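Local coordinates for shikimate dehydrogenase-like protein HI_0607 (Haemophilus influenzae, PDB 1NPY) that catalyses in vitro the NADP(+)-dependent oxidation of shikimate to 3-dehydroshikimate, though so weakly that shikimate may not be its biological substrate, at residues 81-85 / 132-136; 102-106 / 241-246. One frame throughout, in Å; residues are numbered along the deposited sequence.

Contact 1: 81-85 / 132-136; sequences AQAIE and KAVVA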
loop_
_atom_site.group_PDB
_atom_site.type_symbol
_atom_site.label_atom_id
_atom_site.label_comp_id
_atom_site.label_asym_id
_atom_site.label_seq_id
_atom_site.Cartn_x
_atom_site.Cartn_y
_atom_site.Cartn_z
ATOM N N ALA A 81 -5.056 -7.680 -7.547
ATOM C CA ALA A 81 -6.102 -6.682 -7.743
ATOM C C ALA A 81 -7.478 -7.321 -7.569
ATOM O O ALA A 81 -8.377 -6.687 -7.031
ATOM C CB ALA A 81 -5.972 -6.007 -9.115
ATOM N N GLN A 82 -7.631 -8.595 -7.924
ATOM C CA GLN A 82 -8.900 -9.291 -7.722
ATOM C C GLN A 82 -9.247 -9.441 -6.247
ATOM O O GLN A 82 -10.412 -9.371 -5.890
ATOM C CB GLN A 82 -8.875 -10.689 -8.347
ATOM C CG GLN A 82 -8.769 -10.673 -9.868
ATOM C CD GLN A 82 -8.733 -12.055 -10.488
ATOM O OE1 GLN A 82 -8.004 -12.936 -10.034
ATOM N NE2 GLN A 82 -9.472 -12.222 -11.574
ATOM N N ALA A 83 -8.232 -9.578 -5.405
ATOM C CA ALA A 83 -8.387 -9.877 -3.990
ATOM C C ALA A 83 -9.128 -8.773 -3.250
ATOM O O ALA A 83 -9.811 -9.045 -2.259
ATOM C CB ALA A 83 -7.041 -10.125 -3.361
ATOM N N ILE A 84 -9.003 -7.546 -3.758
ATOM C CA ILE A 84 -9.651 -6.380 -3.185
ATOM C C ILE A 84 -10.421 -5.521 -4.190
ATOM O O ILE A 84 -10.883 -4.436 -3.830
ATOM C CB ILE A 84 -8.625 -5.536 -2.416
ATOM C CG1 ILE A 84 -7.480 -5.134 -3.342
ATOM C CG2 ILE A 84 -8.052 -6.295 -1.220
ATOM C CD1 ILE A 84 -6.458 -4.168 -2.721
ATOM N N GLU A 85 -10.598 -6.035 -5.401
ATOM C CA GLU A 85 -11.288 -5.360 -6.498
ATOM C C GLU A 85 -10.863 -3.902 -6.646
ATOM O O GLU A 85 -11.659 -2.970 -6.689
ATOM C CB GLU A 85 -12.807 -5.561 -6.422
ATOM C CG GLU A 85 -13.208 -7.031 -6.538
ATOM C CD GLU A 85 -12.810 -7.784 -7.811
ATOM O OE1 GLU A 85 -12.875 -9.040 -7.765
ATOM O OE2 GLU A 85 -12.432 -7.219 -8.870
ATOM N N LYS A 132 -8.872 -2.696 3.322
ATOM C CA LYS A 132 -9.220 -3.877 2.550
ATOM C C LYS A 132 -7.976 -4.678 2.162
ATOM O O LYS A 132 -7.933 -5.886 2.369
ATOM C CB LYS A 132 -10.090 -3.441 1.364
ATOM C CG LYS A 132 -10.997 -4.487 0.789
ATOM C CD LYS A 132 -11.818 -3.819 -0.327
ATOM C CE LYS A 132 -12.699 -4.805 -1.048
ATOM N NZ LYS A 132 -13.493 -4.024 -2.037
ATOM N N ALA A 133 -6.923 -4.012 1.697
ATOM C CA ALA A 133 -5.654 -4.642 1.348
ATOM C C ALA A 133 -5.033 -5.345 2.551
ATOM O O ALA A 133 -4.621 -6.487 2.446
ATOM C CB ALA A 133 -4.670 -3.622 0.819
ATOM N N VAL A 134 -5.045 -4.703 3.710
ATOM C CA VAL A 134 -4.555 -5.321 4.938
ATOM C C VAL A 134 -5.344 -6.581 5.323
ATOM O O VAL A 134 -4.753 -7.646 5.554
ATOM C CB VAL A 134 -4.536 -4.269 6.074
ATOM C CG1 VAL A 134 -4.341 -4.985 7.400
ATOM C CG2 VAL A 134 -3.450 -3.211 5.769
ATOM N N VAL A 135 -6.668 -6.465 5.388
ATOM C CA VAL A 135 -7.524 -7.566 5.797
ATOM C C VAL A 135 -7.356 -8.747 4.844
ATOM O O VAL A 135 -7.252 -9.902 5.276
ATOM C CB VAL A 135 -8.983 -7.125 5.936
ATOM C CG1 VAL A 135 -9.902 -8.316 6.218
ATOM C CG2 VAL A 135 -9.090 -6.108 7.051
ATOM N N ALA A 136 -7.323 -8.457 3.547
ATOM C CA ALA A 136 -7.188 -9.521 2.552
ATOM C C ALA A 136 -5.832 -10.197 2.591
ATOM O O ALA A 136 -5.707 -11.410 2.368
ATOM C CB ALA A 136 -7.457 -8.959 1.152
HETATM O O HOH W 1 -12.736 -2.053 -3.982
#
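I84 sets one side chain against three residues of helix 131-140, and the two branches of that side chain divide the work. Its CG2 methyl makes the tight part of the contact, 3.6 Å from A136 CB and 3.6 Å from the backbone O of K132. CG1 leaves between the backbone N and the carbonyl carbon (chi1 57°), which carries CD1 to the methyl of A133, with I84 CD1 and A133 CB 4.0 Å apart. Y163 of helix 153-163 packs on I84 and A136, and its hydroxyl donates a hydrogen bond to the carbonyl O of A83. I84 sits where the chain leaves helix 79-82 through a Schellman motif, with E85 at positive phi as its C-prime residue; the partner helix follows the glycine-rich turn by which, by similarity, the protein binds NADP(+). The other side is looser and wet. K132 runs fully extended past the CB of I84, and its NZ makes a weak hydrogen bond of 3.2 Å to I84 O. A water bridges the same two atoms, donating to I84 O at 3.0 Å and accepting from K132 NZ at 2.9 Å.

Contact 2: 102-106 / 241-246; sequences TDYIA and LQAVEQ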
loop_
_atom_site.group_PDB
_atom_site.type_symbol
_atom_site.label_atom_id
_atom_site.label_comp_id
_atom_site.label_asym_id
_atom_site.label_seq_id
_atom_site.Cartn_x
_atom_site.Cartn_y
_atom_site.Cartn_z
ATOM N N THR A 102 -0.145 -3.652 -5.859
ATOM C CA THR A 102 1.090 -3.802 -5.102
ATOM C C THR A 102 0.995 -3.360 -3.648
ATOM O O THR A 102 1.872 -3.702 -2.862
ATOM C CB THR A 102 2.300 -3.139 -5.754
ATOM O OG1 THR A 102 2.079 -1.735 -5.910
ATOM C CG2 THR A 102 2.613 -3.708 -7.110
ATOM N N ASP A 103 -0.056 -2.650 -3.254
ATOM C CA ASP A 103 -0.291 -2.483 -1.830
ATOM C C ASP A 103 -0.594 -3.829 -1.162
ATOM O O ASP A 103 -0.011 -4.153 -0.128
ATOM C CB ASP A 103 -1.446 -1.529 -1.594
ATOM C CG ASP A 103 -1.065 -0.088 -1.835
ATOM O OD1 ASP A 103 0.096 0.336 -1.600
ATOM O OD2 ASP A 103 -1.962 0.700 -2.190
ATOM N N TYR A 104 -1.496 -4.606 -1.761
ATOM C CA TYR A 104 -1.777 -5.957 -1.310
ATOM C C TYR A 104 -0.504 -6.812 -1.309
ATOM O O TYR A 104 -0.190 -7.477 -0.318
ATOM C CB TYR A 104 -2.892 -6.560 -2.182
ATOM C CG TYR A 104 -3.099 -8.036 -1.955
ATOM C CD1 TYR A 104 -3.933 -8.492 -0.935
ATOM C CD2 TYR A 104 -2.402 -8.984 -2.711
ATOM C CE1 TYR A 104 -4.059 -9.850 -0.677
ATOM C CE2 TYR A 104 -2.553 -10.335 -2.469
ATOM C CZ TYR A 104 -3.389 -10.762 -1.463
ATOM O OH TYR A 104 -3.501 -12.121 -1.231
ATOM N N ILE A 105 0.237 -6.804 -2.414
ATOM C CA ILE A 105 1.470 -7.587 -2.502
ATOM C C ILE A 105 2.431 -7.178 -1.390
ATOM O O ILE A 105 3.036 -8.041 -0.751
ATOM C CB ILE A 105 2.100 -7.502 -3.902
ATOM C CG1 ILE A 105 1.150 -8.062 -4.962
ATOM C CG2 ILE A 105 3.407 -8.278 -4.008
ATOM C CD1 ILE A 105 1.568 -7.754 -6.370
ATOM N N ALA A 106 2.616 -5.878 -1.186
ATOM C CA ALA A 106 3.536 -5.386 -0.157
ATOM C C ALA A 106 3.151 -5.868 1.234
ATOM O O ALA A 106 4.029 -6.233 2.023
ATOM C CB ALA A 106 3.634 -3.852 -0.180
ATOM N N LEU A 241 7.908 -0.567 -0.534
ATOM C CA LEU A 241 7.858 -1.900 -1.110
ATOM C C LEU A 241 6.829 -1.928 -2.228
ATOM O O LEU A 241 7.086 -2.567 -3.251
ATOM C CB LEU A 241 7.518 -2.950 -0.044
ATOM C CG LEU A 241 7.517 -4.415 -0.495
ATOM C CD1 LEU A 241 8.802 -4.743 -1.250
ATOM C CD2 LEU A 241 7.347 -5.293 0.759
ATOM N N GLN A 242 5.700 -1.236 -2.069
ATOM C CA GLN A 242 4.718 -1.236 -3.147
ATOM C C GLN A 242 5.280 -0.584 -4.402
ATOM O O GLN A 242 5.043 -1.101 -5.492
ATOM C CB GLN A 242 3.378 -0.625 -2.773
ATOM C CG GLN A 242 3.357 0.865 -2.630
ATOM C CD GLN A 242 2.305 1.438 -1.688
ATOM O OE1 GLN A 242 2.215 1.027 -0.528
ATOM N NE2 GLN A 242 1.543 2.431 -2.157
ATOM N N ALA A 243 6.109 0.443 -4.239
ATOM C CA ALA A 243 6.782 1.093 -5.370
ATOM C C ALA A 243 7.846 0.219 -6.034
ATOM O O ALA A 243 7.957 0.154 -7.262
ATOM C CB ALA A 243 7.386 2.407 -4.925
ATOM N N VAL A 244 8.654 -0.434 -5.205
ATOM C CA VAL A 244 9.621 -1.437 -5.674
ATOM C C VAL A 244 8.950 -2.516 -6.515
ATOM O O VAL A 244 9.494 -2.924 -7.536
ATOM C CB VAL A 244 10.420 -2.015 -4.492
ATOM C CG1 VAL A 244 11.229 -3.224 -4.936
ATOM C CG2 VAL A 244 11.352 -0.935 -3.949
ATOM N N GLU A 245 7.804 -3.019 -6.073
ATOM C CA GLU A 245 7.110 -4.081 -6.791
ATOM C C GLU A 245 6.644 -3.571 -8.166
ATOM O O GLU A 245 6.709 -4.289 -9.170
ATOM C CB GLU A 245 5.942 -4.664 -5.985
ATOM C CG GLU A 245 6.397 -5.353 -4.694
ATOM C CD GLU A 245 6.979 -6.731 -4.909
ATOM O OE1 GLU A 245 6.509 -7.402 -5.847
ATOM O OE2 GLU A 245 7.868 -7.153 -4.127
ATOM N N GLN A 246 6.163 -2.335 -8.221
ATOM C CA GLN A 246 5.856 -1.705 -9.505
ATOM C C GLN A 246 7.101 -1.621 -10.378
ATOM O O GLN A 246 7.076 -1.973 -11.558
ATOM C CB GLN A 246 5.250 -0.315 -9.341
ATOM C CG GLN A 246 3.919 -0.349 -8.636
ATOM C CD GLN A 246 3.391 1.019 -8.287
ATOM O OE1 GLN A 246 4.175 1.917 -7.968
ATOM N NE2 GLN A 246 2.070 1.188 -8.338
#
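T102 and Q242 supply the polar link between two crossing helices. The hydroxyl OG1 of T102 donates to the backbone O of Q242 over 3.1 Å, arriving above the carbonyl plane, 44° out of it, and well bent from the C=O direction. Placing OG1 between the backbone N and the carbonyl carbon (chi1 60°) aims it at the neighbouring helix. Q242 O also takes the helical N-H of Q246 on the other face of its plane, so two donors grip this one acceptor. D103 and the side chain of Q242 approach each other as well, but the details are doubtful, because the amide is probably turned over in the model and the atoms lie too close.

Van der Waals contacts surround this bond. T102 CG2 rests on the aliphatic start of E245, 3.6 Å from its CB, while the T102 side chain crosses that of Q246 at about a right angle, with OG1 3.6 Å from Q246 CG. The far end of Q246 is held by T89, to which NE2 is hydrogen-bonded. One turn along the first helix, the small A106 lets L241 come close: A106 CB lies 3.9 Å from L241 CG, and L241 CD2 reaches A106 O at 3.7 Å. E245, its chain bent beyond CB, brings its carboxylate past I105, whose CG2 is 3.7 Å from OE1.

The helix axes pass 8.3 Å apart at 116°, and D103, next to T102, takes the crossing to the substrate site. D103, inferred to bind substrate, has a long, weak ion pair with K67, the inferred proton donor/acceptor, an Asp-Lys arrangement characteristic of the shikimate dehydrogenase active site.

How the contacts relate
Read from the N terminus, the chain passes 81-85 at the end of helix 79-82, then 102-106 at the start of helix 102-113, before entering the parallel nucleotide-binding sheet. Contact 1 closes its loop of 46 residues at helix 131-140; contact 2 closes a much longer one, of 134 residues, only at helix 235-251. Because their segments alternate, the loops cross and neither nests in the other. Contact 1 ties the region of the mixed sheet to the dinucleotide domain, while contact 2 brings helix 235-251, which also packs on helix 19-31, back onto helix 102-113. Their centres lie about 13 Å apart, and Y104 bridges them, its ring packing on A83, A133 and A136.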